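Local coordinates for protein putative Nitroreductase (Desulfovibrio desulfuricans subsp. desulfuricans str. G20, PDB 3E39) that binds flavin mononucleotide and, as a member of the nitroreductase family, probably acts as a flavin-dependent oxidoreductase, at residues A[29-34]-A[52-57]; A[33-38]-A[80-85]; A[103-108]-A[145-150]. All coordinates share one frame; numbering follows the deposited sequence.

Contact 1: A[29-34]-A[52-57]; sequences EAVRLI and FLVIRA
V31 and V54 join helix 28-39 to strand 50-56 in the alpha+beta fold of the nitroreductase family, the helix resting on a strand that is outermost in the sheet of its own chain. The close-packed part is small and apolar. The first torsion of V31 (173°) swings CG1 away from the backbone N, that methyl leans at a slant onto CG2 of V54, 4.0 Å away, and V80 of the neighbouring strand fills in against both valines. The second methyl, CG2 of V31, is met from the opposite direction by the long side chain of R56, whose NH2 stops 3.6 Å short of it, the guanidinium plane lying oblique to the methyl. R56 is extended from CG to NE, and its head is fixed by a salt bridge from NH2 to D28 and a hydrogen bond from NH1 to the carbonyl of V26.

Nearer the solvent, E29 and R32 form a salt bridge within the helix, and R32 also packs on F174 of the second subunit. Holding both carboxylate oxygens of E29, R32 reaches OE2 with NH2 at 2.9 Å and OE1 with NE at 3.0 Å, the latter an almost straight bond of 175°.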
loop_
_atom_site.group_PDB
_atom_site.type_symbol
_atom_site.label_atom_id
_atom_site.label_comp_id
_atom_site.label_asym_id
_atom_site.label_seq_id
_atom_site.Cartn_x
_atom_site.Cartn_y
_atom_site.Cartn_z
ATOM N N GLU A 29 11.126 19.688 5.456
ATOM C CA GLU A 29 9.909 19.370 6.209
ATOM C C GLU A 29 8.958 18.511 5.388
ATOM O O GLU A 29 8.402 17.525 5.924
ATOM C CB GLU A 29 9.218 20.630 6.731
ATOM C CG GLU A 29 7.968 20.369 7.605
ATOM C CD GLU A 29 8.227 19.494 8.846
ATOM O OE1 GLU A 29 9.392 19.205 9.208
ATOM O OE2 GLU A 29 7.238 19.093 9.488
ATOM N N ALA A 30 8.786 18.855 4.101
ATOM C CA ALA A 30 7.971 18.021 3.199
ATOM C C ALA A 30 8.556 16.587 3.151
ATOM O O ALA A 30 7.805 15.599 3.292
ATOM C CB ALA A 30 7.868 18.612 1.805
ATOM N N VAL A 31 9.867 16.471 2.974
ATOM C CA VAL A 31 10.487 15.139 2.895
ATOM C C VAL A 31 10.250 14.377 4.209
ATOM O O VAL A 31 9.905 13.166 4.211
ATOM C CB VAL A 31 11.995 15.198 2.541
ATOM C CG1 VAL A 31 12.626 13.801 2.644
ATOM C CG2 VAL A 31 12.162 15.831 1.117
ATOM N N ARG A 32 10.421 15.081 5.325
ATOM C CA ARG A 32 10.197 14.474 6.643
ATOM C C ARG A 32 8.756 13.975 6.792
ATOM O O ARG A 32 8.524 12.841 7.255
ATOM C CB ARG A 32 10.527 15.469 7.771
ATOM C CG ARG A 32 10.627 14.771 9.117
ATOM C CD ARG A 32 10.726 15.765 10.275
ATOM N NE ARG A 32 9.468 16.491 10.460
ATOM C CZ ARG A 32 8.397 16.008 11.099
ATOM N NH1 ARG A 32 8.403 14.790 11.624
ATOM N NH2 ARG A 32 7.302 16.757 11.208
ATOM N N LEU A 33 7.786 14.804 6.419
ATOM C CA LEU A 33 6.376 14.411 6.501
ATOM C C LEU A 33 6.074 13.193 5.612
ATOM O O LEU A 33 5.294 12.307 6.017
ATOM C CB LEU A 33 5.433 15.552 6.147
ATOM C CG LEU A 33 5.424 16.688 7.162
ATOM C CD1 LEU A 33 4.655 17.869 6.605
ATOM C CD2 LEU A 33 4.839 16.200 8.524
ATOM N N ILE A 34 6.700 13.144 4.430
ATOM C CA ILE A 34 6.513 12.021 3.523
ATOM C C ILE A 34 7.081 10.742 4.163
ATOM O O ILE A 34 6.439 9.697 4.199
ATOM C CB ILE A 34 7.118 12.293 2.135
ATOM C CG1 ILE A 34 6.293 13.365 1.398
ATOM C CG2 ILE A 34 7.124 11.023 1.290
ATOM C CD1 ILE A 34 6.998 13.990 0.167
ATOM N N PHE A 52 14.868 3.437 4.366
ATOM C CA PHE A 52 14.756 4.528 3.395
ATOM C C PHE A 52 16.066 5.243 3.196
ATOM O O PHE A 52 16.879 5.365 4.132
ATOM C CB PHE A 52 13.707 5.528 3.882
ATOM C CG PHE A 52 12.414 4.867 4.299
ATOM C CD1 PHE A 52 11.420 4.614 3.385
ATOM C CD2 PHE A 52 12.239 4.406 5.608
ATOM C CE1 PHE A 52 10.241 3.993 3.769
ATOM C CE2 PHE A 52 11.052 3.762 5.980
ATOM C CZ PHE A 52 10.058 3.578 5.054
ATOM N N LEU A 53 16.272 5.716 1.970
ATOM C CA LEU A 53 17.448 6.508 1.646
ATOM C C LEU A 53 17.012 7.669 0.773
ATOM O O LEU A 53 16.467 7.469 -0.312
ATOM C CB LEU A 53 18.489 5.659 0.938
ATOM C CG LEU A 53 19.783 6.387 0.551
ATOM C CD1 LEU A 53 20.465 7.124 1.712
ATOM C CD2 LEU A 53 20.690 5.380 -0.117
ATOM N N VAL A 54 17.269 8.880 1.245
ATOM C CA VAL A 54 16.912 10.092 0.504
ATOM C C VAL A 54 18.049 10.528 -0.389
ATOM O O VAL A 54 19.201 10.632 0.076
ATOM C CB VAL A 54 16.544 11.248 1.495
ATOM C CG1 VAL A 54 16.236 12.562 0.749
ATOM C CG2 VAL A 54 15.363 10.832 2.418
ATOM N N ILE A 55 17.716 10.814 -1.666
ATOM C CA ILE A 55 18.704 11.281 -2.643
ATOM C C ILE A 55 18.150 12.521 -3.317
ATOM O O ILE A 55 17.213 12.424 -4.122
ATOM C CB ILE A 55 19.019 10.227 -3.739
ATOM C CG1 ILE A 55 19.536 8.916 -3.120
ATOM C CG2 ILE A 55 20.052 10.771 -4.735
ATOM C CD1 ILE A 55 20.863 9.003 -2.450
ATOM N N ARG A 56 18.696 13.684 -2.980
ATOM C CA ARG A 56 18.273 14.936 -3.630
ATOM C C ARG A 56 18.912 15.149 -4.994
ATOM O O ARG A 56 19.907 14.537 -5.318
ATOM C CB ARG A 56 18.540 16.142 -2.735
ATOM C CG ARG A 56 17.640 16.152 -1.523
ATOM C CD ARG A 56 17.852 17.353 -0.690
ATOM N NE ARG A 56 16.816 17.567 0.329
ATOM C CZ ARG A 56 15.632 18.156 0.123
ATOM N NH1 ARG A 56 15.271 18.574 -1.093
ATOM N NH2 ARG A 56 14.804 18.340 1.148
ATOM N N ALA A 57 18.320 16.045 -5.774
ATOM C CA ALA A 57 18.752 16.318 -7.147
ATOM C C ALA A 57 20.213 16.738 -7.239
ATOM O O ALA A 57 20.912 16.432 -8.219
ATOM C CB ALA A 57 17.868 17.409 -7.745
#

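Contact 2: A[33-38]-A[80-85]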
loop_
_atom_site.group_PDB
_atom_site.type_symbol
_atom_site.label_atom_id
_atom_site.label_comp_id
_atom_site.label_asym_id
_atom_site.label_seq_id
_atom_site.Cartn_x
_atom_site.Cartn_y
_atom_site.Cartn_z
ATOM N N LEU A 33 7.786 14.804 6.419
ATOM C CA LEU A 33 6.376 14.411 6.501
ATOM C C LEU A 33 6.074 13.193 5.612
ATOM O O LEU A 33 5.294 12.307 6.017
ATOM C CB LEU A 33 5.433 15.552 6.147
ATOM C CG LEU A 33 5.424 16.688 7.162
ATOM C CD1 LEU A 33 4.655 17.869 6.605
ATOM C CD2 LEU A 33 4.839 16.200 8.524
ATOM N N ILE A 34 6.700 13.144 4.430
ATOM C CA ILE A 34 6.513 12.021 3.523
ATOM C C ILE A 34 7.081 10.742 4.163
ATOM O O ILE A 34 6.439 9.697 4.199
ATOM C CB ILE A 34 7.118 12.293 2.135
ATOM C CG1 ILE A 34 6.293 13.365 1.398
ATOM C CG2 ILE A 34 7.124 11.023 1.290
ATOM C CD1 ILE A 34 6.998 13.990 0.167
ATOM N N LEU A 35 8.282 10.838 4.698
ATOM C CA LEU A 35 8.920 9.681 5.327
ATOM C C LEU A 35 8.098 9.207 6.540
ATOM O O LEU A 35 7.924 8.005 6.733
ATOM C CB LEU A 35 10.346 10.021 5.738
ATOM C CG LEU A 35 11.376 10.193 4.619
ATOM C CD1 LEU A 35 12.663 10.765 5.248
ATOM C CD2 LEU A 35 11.636 8.908 3.920
ATOM N N GLU A 36 7.577 10.153 7.328
ATOM C CA GLU A 36 6.726 9.811 8.510
ATOM C C GLU A 36 5.484 9.033 8.095
ATOM O O GLU A 36 5.041 8.120 8.805
ATOM C CB GLU A 36 6.303 11.084 9.276
ATOM C CG GLU A 36 7.412 11.670 10.161
ATOM C CD GLU A 36 7.740 10.803 11.350
ATOM O OE1 GLU A 36 6.841 10.104 11.875
ATOM O OE2 GLU A 36 8.898 10.835 11.796
ATOM N N ALA A 37 4.911 9.404 6.953
ATOM C CA ALA A 37 3.762 8.662 6.381
ATOM C C ALA A 37 4.210 7.229 6.071
ATOM O O ALA A 37 3.521 6.251 6.362
ATOM C CB ALA A 37 3.250 9.344 5.111
ATOM N N GLY A 38 5.390 7.108 5.474
ATOM C CA GLY A 38 5.949 5.807 5.156
ATOM C C GLY A 38 6.153 4.871 6.345
ATOM O O GLY A 38 5.730 3.710 6.272
ATOM N N VAL A 80 13.609 15.352 -5.442
ATOM C CA VAL A 80 14.009 14.398 -4.414
ATOM C C VAL A 80 13.560 12.996 -4.845
ATOM O O VAL A 80 12.521 12.828 -5.480
ATOM C CB VAL A 80 13.433 14.765 -3.016
ATOM C CG1 VAL A 80 11.911 14.729 -3.015
ATOM C CG2 VAL A 80 14.031 13.845 -1.899
ATOM N N ILE A 81 14.390 12.011 -4.525
ATOM C CA ILE A 81 14.105 10.605 -4.750
ATOM C C ILE A 81 14.230 9.897 -3.383
ATOM O O ILE A 81 15.206 10.125 -2.641
ATOM C CB ILE A 81 15.070 9.990 -5.777
ATOM C CG1 ILE A 81 14.809 10.629 -7.159
ATOM C CG2 ILE A 81 14.861 8.475 -5.896
ATOM C CD1 ILE A 81 15.835 10.332 -8.207
ATOM N N ILE A 82 13.227 9.101 -3.022
ATOM C CA ILE A 82 13.275 8.312 -1.802
ATOM C C ILE A 82 13.398 6.835 -2.229
ATOM O O ILE A 82 12.517 6.279 -2.899
ATOM C CB ILE A 82 12.038 8.531 -0.868
ATOM C CG1 ILE A 82 11.970 9.980 -0.360
ATOM C CG2 ILE A 82 12.085 7.556 0.371
ATOM C CD1 ILE A 82 10.655 10.317 0.359
ATOM N N LEU A 83 14.527 6.227 -1.898
ATOM C CA LEU A 83 14.715 4.811 -2.137
ATOM C C LEU A 83 14.134 4.018 -0.967
ATOM O O LEU A 83 14.375 4.349 0.205
ATOM C CB LEU A 83 16.183 4.475 -2.375
ATOM C CG LEU A 83 16.892 5.269 -3.465
ATOM C CD1 LEU A 83 18.364 4.810 -3.594
ATOM C CD2 LEU A 83 16.175 5.139 -4.778
ATOM N N VAL A 84 13.337 3.003 -1.297
ATOM C CA VAL A 84 12.694 2.153 -0.310
ATOM C C VAL A 84 13.272 0.739 -0.366
ATOM O O VAL A 84 13.385 0.144 -1.439
ATOM C CB VAL A 84 11.187 2.097 -0.587
ATOM C CG1 VAL A 84 10.441 1.350 0.537
ATOM C CG2 VAL A 84 10.651 3.528 -0.787
ATOM N N PHE A 85 13.586 0.191 0.809
ATOM C CA PHE A 85 14.167 -1.133 0.920
ATOM C C PHE A 85 13.493 -1.918 2.042
ATOM O O PHE A 85 12.788 -1.369 2.902
ATOM C CB PHE A 85 15.657 -1.079 1.323
ATOM C CG PHE A 85 16.495 -0.185 0.472
ATOM C CD1 PHE A 85 16.539 1.177 0.731
ATOM C CD2 PHE A 85 17.258 -0.697 -0.570
ATOM C CE1 PHE A 85 17.286 2.016 -0.052
ATOM C CE2 PHE A 85 18.018 0.149 -1.353
ATOM C CZ PHE A 85 18.035 1.495 -1.097
#
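The backbone N of I82 makes a probable hydrogen bond to the carbonyl O of I149 on the adjoining antiparallel strand 143-152. That pairing holds I82 within the sheet while its side chain rises toward I34 and L35 of helix 28-39. No polar bond links the helix segment to the strand segment; the contact consists of branched aliphatic groups meeting at a slant.

Both helix residues touch I82. Its chi1 of -64° sets CG2 anti to the backbone N and sends CG1 off on the other branch, with CD1 carried outward at its end. CD1 comes within 3.7 Å of CG2 of I34, the short branch of that isoleucine; the same CG2 also lies against M108 of helix 94-114, and I34 further touches L115 and A112. L35 reaches the strand differently. Its CB does not point at the strand, but the isobutyl group turns CD2 inward to 3.8 Å from CG2 of I82, and the same CD2 is 4.0 Å from CD1 of I82. One leucine methyl thus touches both branches of the isoleucine.

The three touching residues are buried, with further apolar partners around them. L35 also packs on F52 and V54 of strand 50-56, and on L165 of the second subunit. Two residues beyond L35, the carbonyl O of A37 receives a hydrogen bond from ND2 of N107, tying helix 28-39 to helix 94-114. Such a helix packed on the antiparallel sheet, with the partner subunit close by, is characteristic of the dimeric nitroreductase fold.

Contact 3: A[103-108]-A[145-150]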
loop_
_atom_site.group_PDB
_atom_site.type_symbol
_atom_site.label_atom_id
_atom_site.label_comp_id
_atom_site.label_asym_id
_atom_site.label_seq_id
_atom_site.Cartn_x
_atom_site.Cartn_y
_atom_site.Cartn_z
ATOM N N ALA A 103 2.538 -0.827 0.909
ATOM C CA ALA A 103 1.687 0.026 1.767
ATOM C C ALA A 103 2.458 1.276 2.192
ATOM O O ALA A 103 1.891 2.386 2.245
ATOM C CB ALA A 103 1.175 -0.746 2.960
ATOM N N ALA A 104 3.755 1.121 2.477
ATOM C CA ALA A 104 4.618 2.256 2.813
ATOM C C ALA A 104 4.758 3.209 1.622
ATOM O O ALA A 104 4.613 4.414 1.769
ATOM C CB ALA A 104 5.996 1.773 3.248
ATOM N N VAL A 105 5.029 2.663 0.435
ATOM C CA VAL A 105 5.136 3.489 -0.782
ATOM C C VAL A 105 3.796 4.240 -1.002
ATOM O O VAL A 105 3.786 5.427 -1.232
ATOM C CB VAL A 105 5.588 2.696 -2.026
ATOM C CG1 VAL A 105 5.518 3.557 -3.289
ATOM C CG2 VAL A 105 7.010 2.075 -1.890
ATOM N N GLN A 106 2.659 3.544 -0.911
ATOM C CA GLN A 106 1.375 4.158 -1.123
ATOM C C GLN A 106 1.116 5.314 -0.159
ATOM O O GLN A 106 0.666 6.358 -0.589
ATOM C CB GLN A 106 0.238 3.119 -1.032
ATOM C CG GLN A 106 -1.139 3.682 -1.408
ATOM C CD GLN A 106 -1.258 4.187 -2.864
ATOM O OE1 GLN A 106 -0.424 3.899 -3.734
ATOM N NE2 GLN A 106 -2.359 4.887 -3.140
ATOM N N ASN A 107 1.434 5.134 1.129
ATOM C CA ASN A 107 1.310 6.213 2.099
ATOM C C ASN A 107 2.140 7.424 1.693
ATOM O O ASN A 107 1.685 8.548 1.813
ATOM C CB ASN A 107 1.779 5.775 3.486
ATOM C CG ASN A 107 0.699 5.139 4.316
ATOM O OD1 ASN A 107 -0.461 5.004 3.887
ATOM N ND2 ASN A 107 1.072 4.759 5.536
HETATM N N MSE A 108 3.358 7.177 1.231
HETATM C CA MSE A 108 4.243 8.247 0.799
HETATM C C MSE A 108 3.725 8.986 -0.436
HETATM O O MSE A 108 3.818 10.203 -0.511
HETATM C CB MSE A 108 5.669 7.730 0.639
HETATM C CG MSE A 108 6.282 7.410 1.999
HETATM SE SE MSE A 108 8.144 7.061 1.984
HETATM C CE MSE A 108 8.007 5.257 1.100
ATOM N N PHE A 145 15.843 -4.128 -2.478
ATOM C CA PHE A 145 15.476 -2.868 -3.064
ATOM C C PHE A 145 14.052 -3.003 -3.567
ATOM O O PHE A 145 13.796 -3.795 -4.473
ATOM C CB PHE A 145 16.489 -2.512 -4.165
ATOM C CG PHE A 145 16.243 -1.200 -4.865
ATOM C CD1 PHE A 145 15.699 -0.093 -4.208
ATOM C CD2 PHE A 145 16.647 -1.042 -6.195
ATOM C CE1 PHE A 145 15.493 1.108 -4.879
ATOM C CE2 PHE A 145 16.467 0.173 -6.854
ATOM C CZ PHE A 145 15.895 1.252 -6.192
ATOM N N GLU A 146 13.136 -2.230 -2.971
ATOM C CA GLU A 146 11.703 -2.336 -3.289
ATOM C C GLU A 146 11.143 -1.336 -4.305
ATOM O O GLU A 146 10.304 -1.705 -5.132
ATOM C CB GLU A 146 10.898 -2.214 -2.001
ATOM C CG GLU A 146 11.239 -3.247 -0.980
ATOM C CD GLU A 146 10.805 -4.629 -1.414
ATOM O OE1 GLU A 146 9.582 -4.855 -1.594
ATOM O OE2 GLU A 146 11.698 -5.471 -1.586
ATOM N N ALA A 147 11.576 -0.080 -4.229
ATOM C CA ALA A 147 11.037 0.980 -5.088
ATOM C C ALA A 147 11.820 2.253 -4.933
ATOM O O ALA A 147 12.523 2.413 -3.944
ATOM C CB ALA A 147 9.575 1.278 -4.650
ATOM N N ALA A 148 11.687 3.161 -5.903
ATOM C CA ALA A 148 12.202 4.524 -5.773
ATOM C C ALA A 148 11.000 5.431 -6.002
ATOM O O ALA A 148 10.232 5.177 -6.890
ATOM C CB ALA A 148 13.282 4.835 -6.819
ATOM N N ILE A 149 10.837 6.475 -5.204
ATOM C CA ILE A 149 9.772 7.440 -5.412
ATOM C C ILE A 149 10.468 8.714 -5.830
ATOM O O ILE A 149 11.311 9.235 -5.074
ATOM C CB ILE A 149 8.960 7.767 -4.156
ATOM C CG1 ILE A 149 8.387 6.508 -3.543
ATOM C CG2 ILE A 149 7.798 8.723 -4.507
ATOM C CD1 ILE A 149 7.531 6.779 -2.354
ATOM N N ALA A 150 10.151 9.173 -7.038
ATOM C CA ALA A 150 10.671 10.429 -7.570
ATOM C C ALA A 150 9.618 11.472 -7.280
ATOM O O ALA A 150 8.433 11.192 -7.476
ATOM C CB ALA A 150 10.904 10.323 -9.103
#
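V105 and I149 lie side by side, their side chains running antiparallel to each other, as helix 94-114 passes over strand 143-152. The short axes are nearly parallel, at 7°, and 9.8 Å apart. The two methyls of V105 divide the strand between them. CG1 sits 3.9 Å from CD1 of I149 and also skims its CG1, while CG2 faces the other way along the strand and rests 3.9 Å from CB of A147. M108, a selenomethionine, crosses I149 at a slant instead: CB stands 3.7 Å from CD1 of I149, and the far end of the chain, which has two conformers, also comes near it in one of them. The isoleucine tip therefore wedges between residues one helical turn apart.

A147 belongs to a classic beta bulge, where the extra residue puts E146 and A147 together opposite V84. W121 packs over V105 and A147 from the next strand on, and the side chain of A147 lies about 7 Å from a bound FMN. Elsewhere the helix meets the second subunit, where Q106 and N107 exchange hydrogen bonds with N107 and Q106 of that chain. A long helix between sheet and partner subunit, near the flavin, is consistent with the core of the dimeric FMN-dependent nitroreductase fold.

Overall arrangement
All three contacts place a helix against one antiparallel sheet, and their strands 50-56, 80-87 and 143-152 are successive neighbours in it. Contacts 1 and 2 use overlapping parts of helix 28-39, share L33 and I34, and have centres about 6 Å apart; backbone bonds of L53 and I55 with L83 and I81 join their strands. Contact 3, with helix 94-114, lies near the centre of the chain, about 7 Å from contact 2 and 12 Å from contact 1, centre to centre. It opens along the chain after both have closed. Each contact also touches the second subunit, so the same helices and strands serve both the buried core and the dimer interface, with the flavin nearest contact 3.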